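Local structure of acetone carboxylase alpha subunit (Xanthobacter autotrophicus Py2, 5M45) at residues Leu404-Thr409 / Ile542-Gly547; Ser400-Val405 / Phe535-Gly540. The protein is the alpha subunit of acetone carboxylase, a metal-containing protein of the hydantoinase B/oxoprolinase family found in an assembly of six protein chains. All coordinates share one frame; numbering follows the deposited sequence.

Overall arrangement
Both contacts are buried, with centres about 11 Å apart, and both set one side of helix 401-422 against the loop that follows strand 532-535. Contact 2 uses the first turn of the helix and the start of the loop, contact 1 the next turn and residues further along; Leu-404 and Val-405 belong to both. Neither has a direct hydrogen bond between its segments: contact 2 rests on a methyl over an imidazole face, contact 1 on close serines and two water bridges. Trp-408 CH2 and Trp-401 CZ3, 3.7 Å apart, pack against each other. The loop at contact 1 also meets the chain of another protein; no other chain touches the segments of contact 2.

Contact 1: residues Leu404-Thr409 / Ile542-Gly547; sequences LVSAWT and ISSDWG
Ser-406 OG points opposite its own carbonyl carbon (chi1 -64°), while Ser-544 OG is tucked between N and C (chi1 47°), and these turns set the two serine side chains against each other. Ser-406 OG rests 3.3 Å from Ser-544 CB, and the two CB atoms are only 3.5 Å apart, a tight carbon pair. The serines do not bond to each other: Ser-406 OG is hydrogen-bonded to His-402 O, one turn back in helix 401-422, and Ser-544 OG has a bond with Asn-434 ND2. Ser-544 OG also donates to water 1 over 2.7 Å, and the same water donates to Val-405 O at 3.0 Å. About one turn further on, Thr-409 brings its methyl CG2 to 3.7 Å from Ser-544 O, while its OG1 lies 3.8 Å from Asp-545 CB. Water 2 donates to Thr-409 OG1 (2.9 Å) and accepts from Trp-546 N (3.2 Å); the hydroxyl is also bonded to Asn-432 O. The Asp-545 carboxylate turns off to Ala-554, whose N donates to OD2. Ser-406 O is buried by the contact and has no partner in the model. Helix and loop thus have no direct hydrogen bond here: between these two segments the polar link runs through two bridging waters, and the short serine pair probably limits how closely they approach.

Contact 2: residues Ser400-Val405 / Phe535-Gly540; sequences SWHFLV and FFMGNG. With ACT (acetate ion), chain N.
Met-537 lays its terminal methyl over the centre of the His-402 imidazole, a CH-pi contact with CE 3.6 Å from the ring centroid and 12° off the normal. The sulfur stands farther out above the same face, SD being 5.4 Å from the centroid. The methionine chain bends at chi2 and chi3, and these bends put CE, not SD, next to the ring. The histidine reaches out from the helix with CG anti to the backbone N, and its CE1 comes 3.9 Å from Asn-539 N, which lies at the ring edge, near the plane. This first turn of helix 401-422, within the hydantoinase B/oxoprolinase family region, faces the loop where the chain leaves strand 532-535, an inner strand of an antiparallel sheet. NE2 of the imidazole is hydrogen-bonded to Asp-295 O on strand 286-297, which fixes the turn of the ring under the methyl. Asn-539 ND2 is hydrogen-bonded to Ile-542 O, a bond within the same loop. Beside His-402, Trp-401 donates from NE1 to O of an acetate ion, probably from the crystallisation liquor, over 2.7 Å with an N-H...O angle of 151°; the oxygen lies at the indole edge, near its plane.

Contact 1: residues Leu404-Thr409 / Ile542-Gly547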
ATOM      1  N   LEU A 404      -5.424 -23.142   3.542  1.00 11.27           N
ATOM      2  CA  LEU A 404      -4.368 -23.860   4.281  1.00 11.38           C
ATOM      3  C   LEU A 404      -4.909 -24.866   5.321  1.00 11.34           C
ATOM      4  O   LEU A 404      -4.533 -26.034   5.310  1.00 11.03           O
ATOM      5  CB  LEU A 404      -3.415 -22.854   4.989  1.00 11.52           C
ATOM      6  CG  LEU A 404      -2.488 -21.982   4.105  1.00 11.68           C
ATOM      7  CD1 LEU A 404      -1.757 -20.944   4.951  1.00 11.76           C
ATOM      8  CD2 LEU A 404      -1.469 -22.828   3.351  1.00 11.86           C
ATOM      9  N   VAL A 405      -5.803 -24.397   6.207  1.00 11.53           N
ATOM     10  CA  VAL A 405      -6.324 -25.257   7.303  1.00 11.75           C
ATOM     11  C   VAL A 405      -7.212 -26.392   6.760  1.00 11.96           C
ATOM     12  O   VAL A 405      -7.356 -27.441   7.423  1.00 11.96           O
ATOM     13  CB  VAL A 405      -7.086 -24.471   8.400  1.00 11.77           C
ATOM     14  CG1 VAL A 405      -6.244 -23.327   8.941  1.00 11.77           C
ATOM     15  CG2 VAL A 405      -8.424 -23.958   7.907  1.00 11.83           C
ATOM     16  N   SER A 406      -7.770 -26.179   5.552  1.00 11.94           N
ATOM     17  CA  SER A 406      -8.649 -27.134   4.901  1.00 11.87           C
ATOM     18  C   SER A 406      -7.853 -28.245   4.162  1.00 11.99           C
ATOM     19  O   SER A 406      -8.364 -29.344   3.966  1.00 11.77           O
ATOM     20  CB  SER A 406      -9.573 -26.393   3.905  1.00 11.83           C
ATOM     21  OG  SER A 406     -10.459 -25.475   4.550  1.00 11.87           O
ATOM     22  N   ALA A 407      -6.613 -27.954   3.765  1.00 11.98           N
ATOM     23  CA  ALA A 407      -5.700 -28.961   3.202  1.00 12.28           C
ATOM     24  C   ALA A 407      -4.926 -29.739   4.269  1.00 12.33           C
ATOM     25  O   ALA A 407      -4.749 -30.950   4.134  1.00 12.43           O
ATOM     26  CB  ALA A 407      -4.730 -28.280   2.245  1.00 12.27           C
ATOM     27  N   TRP A 408      -4.498 -29.080   5.351  1.00 12.29           N
ATOM     28  CA  TRP A 408      -3.685 -29.750   6.389  1.00 12.37           C
ATOM     29  C   TRP A 408      -4.456 -30.837   7.166  1.00 12.46           C
ATOM     30  O   TRP A 408      -3.857 -31.847   7.584  1.00 12.59           O
ATOM     31  CB  TRP A 408      -3.068 -28.761   7.376  1.00 12.29           C
ATOM     32  CG  TRP A 408      -2.106 -27.753   6.803  1.00 12.44           C
ATOM     33  CD1 TRP A 408      -1.249 -27.930   5.768  1.00 12.65           C
ATOM     34  CD2 TRP A 408      -1.907 -26.402   7.266  1.00 12.40           C
ATOM     35  NE1 TRP A 408      -0.532 -26.762   5.524  1.00 12.52           N
ATOM     36  CE2 TRP A 408      -0.935 -25.816   6.435  1.00 12.47           C
ATOM     37  CE3 TRP A 408      -2.471 -25.638   8.293  1.00 12.41           C
ATOM     38  CZ2 TRP A 408      -0.504 -24.503   6.608  1.00 12.39           C
ATOM     39  CZ3 TRP A 408      -2.016 -24.329   8.474  1.00 12.57           C
ATOM     40  CH2 TRP A 408      -1.062 -23.768   7.625  1.00 12.41           C
ATOM     41  N   THR A 409      -5.756 -30.650   7.354  1.00 12.41           N
ATOM     42  CA  THR A 409      -6.568 -31.582   8.155  1.00 12.74           C
ATOM     43  C   THR A 409      -6.497 -33.043   7.664  1.00 12.87           C
ATOM     44  O   THR A 409      -6.455 -33.964   8.474  1.00 12.72           O
ATOM     45  CB  THR A 409      -8.021 -31.086   8.324  1.00 13.03           C
ATOM     46  OG1 THR A 409      -8.699 -31.837   9.352  1.00 13.34           O
ATOM     47  CG2 THR A 409      -8.780 -31.168   7.019  1.00 13.21           C
ATOM     48  N   ILE A 542     -19.294 -26.439   2.499  1.00 11.88           N
ATOM     49  CA  ILE A 542     -18.406 -27.607   2.621  1.00 11.81           C
ATOM     50  C   ILE A 542     -17.774 -27.640   4.025  1.00 12.00           C
ATOM     51  O   ILE A 542     -17.283 -26.615   4.517  1.00 11.69           O
ATOM     52  CB  ILE A 542     -17.293 -27.546   1.553  1.00 11.71           C
ATOM     53  CG1 ILE A 542     -17.904 -27.731   0.159  1.00 11.85           C
ATOM     54  CG2 ILE A 542     -16.219 -28.621   1.779  1.00 11.61           C
ATOM     55  CD1 ILE A 542     -16.974 -27.469  -1.030  1.00 11.99           C
ATOM     56  N   SER A 543     -17.788 -28.828   4.658  1.00 12.16           N
ATOM     57  CA  SER A 543     -16.978 -29.112   5.824  1.00 12.23           C
ATOM     58  C   SER A 543     -15.605 -29.594   5.353  1.00 12.25           C
ATOM     59  O   SER A 543     -15.531 -30.588   4.640  1.00 12.26           O
ATOM     60  CB  SER A 543     -17.625 -30.205   6.687  1.00 12.50           C
ATOM     61  OG  SER A 543     -18.800 -29.749   7.298  1.00 12.89           O
ATOM     62  N   SER A 544     -14.528 -28.927   5.765  1.00 12.18           N
ATOM     63  CA  SER A 544     -13.175 -29.283   5.275  1.00 12.26           C
ATOM     64  C   SER A 544     -12.618 -30.583   5.918  1.00 12.38           C
ATOM     65  O   SER A 544     -11.995 -31.419   5.221  1.00 12.54           O
ATOM     66  CB  SER A 544     -12.185 -28.110   5.465  1.00 12.29           C
ATOM     67  OG  SER A 544     -12.261 -27.539   6.778  1.00 12.33           O
ATOM     68  N   ASP A 545     -12.838 -30.745   7.223  1.00 12.21           N
ATOM     69  CA  ASP A 545     -12.446 -31.962   7.941  1.00 12.33           C
ATOM     70  C   ASP A 545     -13.348 -33.153   7.577  1.00 12.32           C
ATOM     71  O   ASP A 545     -14.486 -32.957   7.168  1.00 12.54           O
ATOM     72  CB  ASP A 545     -12.525 -31.715   9.443  1.00 12.47           C
ATOM     73  CG  ASP A 545     -13.917 -31.253   9.887  1.00 12.88           C
ATOM     74  OD1 ASP A 545     -14.297 -30.099   9.517  1.00 13.06           O
ATOM     75  OD2 ASP A 545     -14.617 -32.051  10.566  1.00 13.33           O
ATOM     76  N   TRP A 546     -12.818 -34.371   7.642  1.00 12.32           N
ATOM     77  CA  TRP A 546     -13.591 -35.609   7.504  1.00 12.27           C
ATOM     78  C   TRP A 546     -13.394 -36.411   8.812  1.00 12.33           C
ATOM     79  O   TRP A 546     -12.313 -36.359   9.440  1.00 12.11           O
ATOM     80  CB  TRP A 546     -13.096 -36.494   6.321  1.00 12.27           C
ATOM     81  CG  TRP A 546     -13.210 -35.979   4.902  1.00 12.13           C
ATOM     82  CD1 TRP A 546     -13.458 -34.696   4.482  1.00 12.03           C
ATOM     83  CD2 TRP A 546     -13.041 -36.756   3.699  1.00 12.24           C
ATOM     84  NE1 TRP A 546     -13.442 -34.626   3.107  1.00 11.98           N
ATOM     85  CE2 TRP A 546     -13.192 -35.874   2.601  1.00 12.26           C
ATOM     86  CE3 TRP A 546     -12.752 -38.110   3.444  1.00 12.39           C
ATOM     87  CZ2 TRP A 546     -13.124 -36.320   1.263  1.00 12.24           C
ATOM     88  CZ3 TRP A 546     -12.685 -38.554   2.147  1.00 12.38           C
ATOM     89  CH2 TRP A 546     -12.845 -37.655   1.059  1.00 12.41           C
ATOM     90  N   GLY A 547     -14.402 -37.184   9.185  1.00 12.46           N
ATOM     91  CA  GLY A 547     -14.252 -38.195  10.209  1.00 12.70           C
ATOM     92  C   GLY A 547     -13.391 -39.373   9.762  1.00 12.97           C
ATOM     93  O   GLY A 547     -13.124 -39.553   8.556  1.00 13.44           O
TER
HETATM   94  O   HOH W   1     -10.161 -28.103   8.403  1.00 12.87           O
HETATM   95  O   HOH W   2      -9.975 -34.452   9.039  1.00 10.72           O

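Contact 2: residues Ser400-Val405 / Phe535-Gly540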
ATOM      1  N   SER A 400      -5.330 -16.414   3.774  1.00 11.68           N
ATOM      2  CA  SER A 400      -4.597 -17.614   3.348  1.00 12.05           C
ATOM      3  C   SER A 400      -5.096 -18.893   4.045  1.00 11.68           C
ATOM      4  O   SER A 400      -5.196 -19.979   3.444  1.00 11.52           O
ATOM      5  CB  SER A 400      -3.117 -17.430   3.734  1.00 12.44           C
ATOM      6  OG  SER A 400      -2.394 -18.105   2.760  1.00 13.97           O
ATOM      7  N   TRP A 401      -5.356 -18.748   5.330  1.00 11.43           N
ATOM      8  CA  TRP A 401      -5.810 -19.866   6.172  1.00 11.50           C
ATOM      9  C   TRP A 401      -7.004 -20.622   5.629  1.00 11.37           C
ATOM     10  O   TRP A 401      -7.095 -21.809   5.875  1.00 11.69           O
ATOM     11  CB  TRP A 401      -6.191 -19.387   7.595  1.00 11.43           C
ATOM     12  CG  TRP A 401      -5.117 -18.679   8.377  1.00 11.45           C
ATOM     13  CD1 TRP A 401      -5.151 -17.389   8.812  1.00 11.53           C
ATOM     14  CD2 TRP A 401      -3.899 -19.251   8.880  1.00 11.54           C
ATOM     15  NE1 TRP A 401      -4.041 -17.119   9.595  1.00 11.58           N
ATOM     16  CE2 TRP A 401      -3.238 -18.230   9.628  1.00 11.70           C
ATOM     17  CE3 TRP A 401      -3.294 -20.512   8.780  1.00 11.42           C
ATOM     18  CZ2 TRP A 401      -2.011 -18.439  10.238  1.00 11.70           C
ATOM     19  CZ3 TRP A 401      -2.072 -20.709   9.416  1.00 11.63           C
ATOM     20  CH2 TRP A 401      -1.447 -19.684  10.141  1.00 11.68           C
ATOM     21  N   HIS A 402      -7.937 -19.959   4.964  1.00 11.41           N
ATOM     22  CA  HIS A 402      -9.179 -20.638   4.460  1.00 11.44           C
ATOM     23  C   HIS A 402      -8.848 -21.928   3.692  1.00 11.53           C
ATOM     24  O   HIS A 402      -9.437 -23.002   3.935  1.00 11.38           O
ATOM     25  CB  HIS A 402      -9.941 -19.686   3.557  1.00 11.56           C
ATOM     26  CG  HIS A 402     -11.313 -20.135   3.161  1.00 11.56           C
ATOM     27  ND1 HIS A 402     -12.267 -20.522   4.070  1.00 11.56           N
ATOM     28  CD2 HIS A 402     -11.903 -20.207   1.943  1.00 11.73           C
ATOM     29  CE1 HIS A 402     -13.387 -20.831   3.433  1.00 11.69           C
ATOM     30  NE2 HIS A 402     -13.192 -20.643   2.137  1.00 11.79           N
ATOM     31  N   PHE A 403      -7.848 -21.804   2.799  1.00 11.56           N
ATOM     32  CA  PHE A 403      -7.330 -22.958   2.054  1.00 11.47           C
ATOM     33  C   PHE A 403      -6.362 -23.796   2.866  1.00 11.42           C
ATOM     34  O   PHE A 403      -6.452 -25.034   2.881  1.00 11.51           O
ATOM     35  CB  PHE A 403      -6.662 -22.485   0.737  1.00 11.61           C
ATOM     36  CG  PHE A 403      -7.642 -22.049  -0.357  1.00 11.59           C
ATOM     37  CD1 PHE A 403      -9.031 -21.895  -0.133  1.00 11.68           C
ATOM     38  CD2 PHE A 403      -7.148 -21.795  -1.625  1.00 11.72           C
ATOM     39  CE1 PHE A 403      -9.874 -21.501  -1.172  1.00 11.71           C
ATOM     40  CE2 PHE A 403      -7.976 -21.403  -2.650  1.00 11.91           C
ATOM     41  CZ  PHE A 403      -9.347 -21.246  -2.426  1.00 11.83           C
ATOM     42  N   LEU A 404      -5.424 -23.142   3.542  1.00 11.27           N
ATOM     43  CA  LEU A 404      -4.368 -23.860   4.281  1.00 11.38           C
ATOM     44  C   LEU A 404      -4.909 -24.866   5.321  1.00 11.34           C
ATOM     45  O   LEU A 404      -4.533 -26.034   5.310  1.00 11.03           O
ATOM     46  CB  LEU A 404      -3.415 -22.854   4.989  1.00 11.52           C
ATOM     47  CG  LEU A 404      -2.488 -21.982   4.105  1.00 11.68           C
ATOM     48  CD1 LEU A 404      -1.757 -20.944   4.951  1.00 11.76           C
ATOM     49  CD2 LEU A 404      -1.469 -22.828   3.351  1.00 11.86           C
ATOM     50  N   VAL A 405      -5.803 -24.397   6.207  1.00 11.53           N
ATOM     51  CA  VAL A 405      -6.324 -25.257   7.303  1.00 11.75           C
ATOM     52  C   VAL A 405      -7.212 -26.392   6.760  1.00 11.96           C
ATOM     53  O   VAL A 405      -7.356 -27.441   7.423  1.00 11.96           O
ATOM     54  CB  VAL A 405      -7.086 -24.471   8.400  1.00 11.77           C
ATOM     55  CG1 VAL A 405      -6.244 -23.327   8.941  1.00 11.77           C
ATOM     56  CG2 VAL A 405      -8.424 -23.958   7.907  1.00 11.83           C
ATOM     57  N   PHE A 535     -18.745  -7.978   8.550  1.00 11.48           N
ATOM     58  CA  PHE A 535     -18.818  -9.064   7.568  1.00 11.39           C
ATOM     59  C   PHE A 535     -18.412 -10.412   8.196  1.00 11.24           C
ATOM     60  O   PHE A 535     -17.927 -10.468   9.333  1.00 11.01           O
ATOM     61  CB  PHE A 535     -18.036  -8.739   6.283  1.00 11.31           C
ATOM     62  CG  PHE A 535     -16.526  -8.546   6.463  1.00 11.32           C
ATOM     63  CD1 PHE A 535     -16.001  -7.307   6.874  1.00 11.33           C
ATOM     64  CD2 PHE A 535     -15.634  -9.580   6.162  1.00 11.12           C
ATOM     65  CE1 PHE A 535     -14.630  -7.110   7.005  1.00 11.41           C
ATOM     66  CE2 PHE A 535     -14.267  -9.395   6.292  1.00 11.26           C
ATOM     67  CZ  PHE A 535     -13.764  -8.177   6.710  1.00 11.32           C
ATOM     68  N   PHE A 536     -18.723 -11.476   7.459  1.00 11.42           N
ATOM     69  CA  PHE A 536     -18.478 -12.872   7.864  1.00 11.48           C
ATOM     70  C   PHE A 536     -17.398 -13.507   6.987  1.00 11.53           C
ATOM     71  O   PHE A 536     -17.298 -13.193   5.785  1.00 11.74           O
ATOM     72  CB  PHE A 536     -19.796 -13.707   7.694  1.00 11.48           C
ATOM     73  CG  PHE A 536     -20.915 -13.323   8.636  1.00 11.58           C
ATOM     74  CD1 PHE A 536     -21.796 -12.303   8.321  1.00 11.84           C
ATOM     75  CD2 PHE A 536     -21.108 -14.000   9.819  1.00 11.66           C
ATOM     76  CE1 PHE A 536     -22.845 -11.936   9.182  1.00 11.92           C
ATOM     77  CE2 PHE A 536     -22.149 -13.650  10.692  1.00 11.76           C
ATOM     78  CZ  PHE A 536     -23.017 -12.595  10.378  1.00 11.87           C
ATOM     79  N   MET A 537     -16.616 -14.415   7.553  1.00 11.64           N
ATOM     80  CA  MET A 537     -15.579 -15.163   6.811  1.00 11.83           C
ATOM     81  C   MET A 537     -15.325 -16.539   7.445  1.00 11.54           C
ATOM     82  O   MET A 537     -14.821 -16.635   8.554  1.00 11.16           O
ATOM     83  CB  MET A 537     -14.251 -14.370   6.750  1.00 12.08           C
ATOM     84  CG  MET A 537     -13.153 -15.002   5.873  1.00 12.43           C
ATOM     85  SD  MET A 537     -13.634 -15.360   4.171  1.00 13.38           S
ATOM     86  CE  MET A 537     -13.502 -17.147   3.998  1.00 13.37           C
ATOM     87  N   GLY A 538     -15.675 -17.589   6.690  1.00 11.59           N
ATOM     88  CA  GLY A 538     -15.515 -19.003   7.093  1.00 11.70           C
ATOM     89  C   GLY A 538     -16.095 -19.952   6.048  1.00 11.84           C
ATOM     90  O   GLY A 538     -16.663 -19.508   5.032  1.00 12.16           O
ATOM     91  N   ASN A 539     -15.952 -21.247   6.283  1.00 12.05           N
ATOM     92  CA  ASN A 539     -16.500 -22.285   5.394  1.00 12.11           C
ATOM     93  C   ASN A 539     -18.025 -22.355   5.542  1.00 12.36           C
ATOM     94  O   ASN A 539     -18.555 -22.180   6.650  1.00 12.96           O
ATOM     95  CB  ASN A 539     -15.846 -23.651   5.666  1.00 12.06           C
ATOM     96  CG  ASN A 539     -16.121 -24.184   7.069  1.00 12.01           C
ATOM     97  OD1 ASN A 539     -15.944 -23.479   8.046  1.00 11.63           O
ATOM     98  ND2 ASN A 539     -16.567 -25.452   7.169  1.00 12.13           N
ATOM     99  N   GLY A 540     -18.721 -22.584   4.442  1.00 12.17           N
ATOM    100  CA  GLY A 540     -20.194 -22.567   4.390  1.00 12.33           C
ATOM    101  C   GLY A 540     -20.798 -23.841   3.867  1.00 12.13           C
ATOM    102  O   GLY A 540     -21.272 -24.713   4.646  1.00 11.96           O
TER
HETATM  103  C   ACT N 802      -3.068 -15.866  12.563  1.00 13.46           C
HETATM  104  O   ACT N 802      -3.509 -15.311  11.532  1.00 13.13           O
HETATM  105  OXT ACT N 802      -1.997 -15.479  13.077  1.00 13.94           O
HETATM  106  CH3 ACT N 802      -3.840 -17.000  13.181  1.00 13.57           C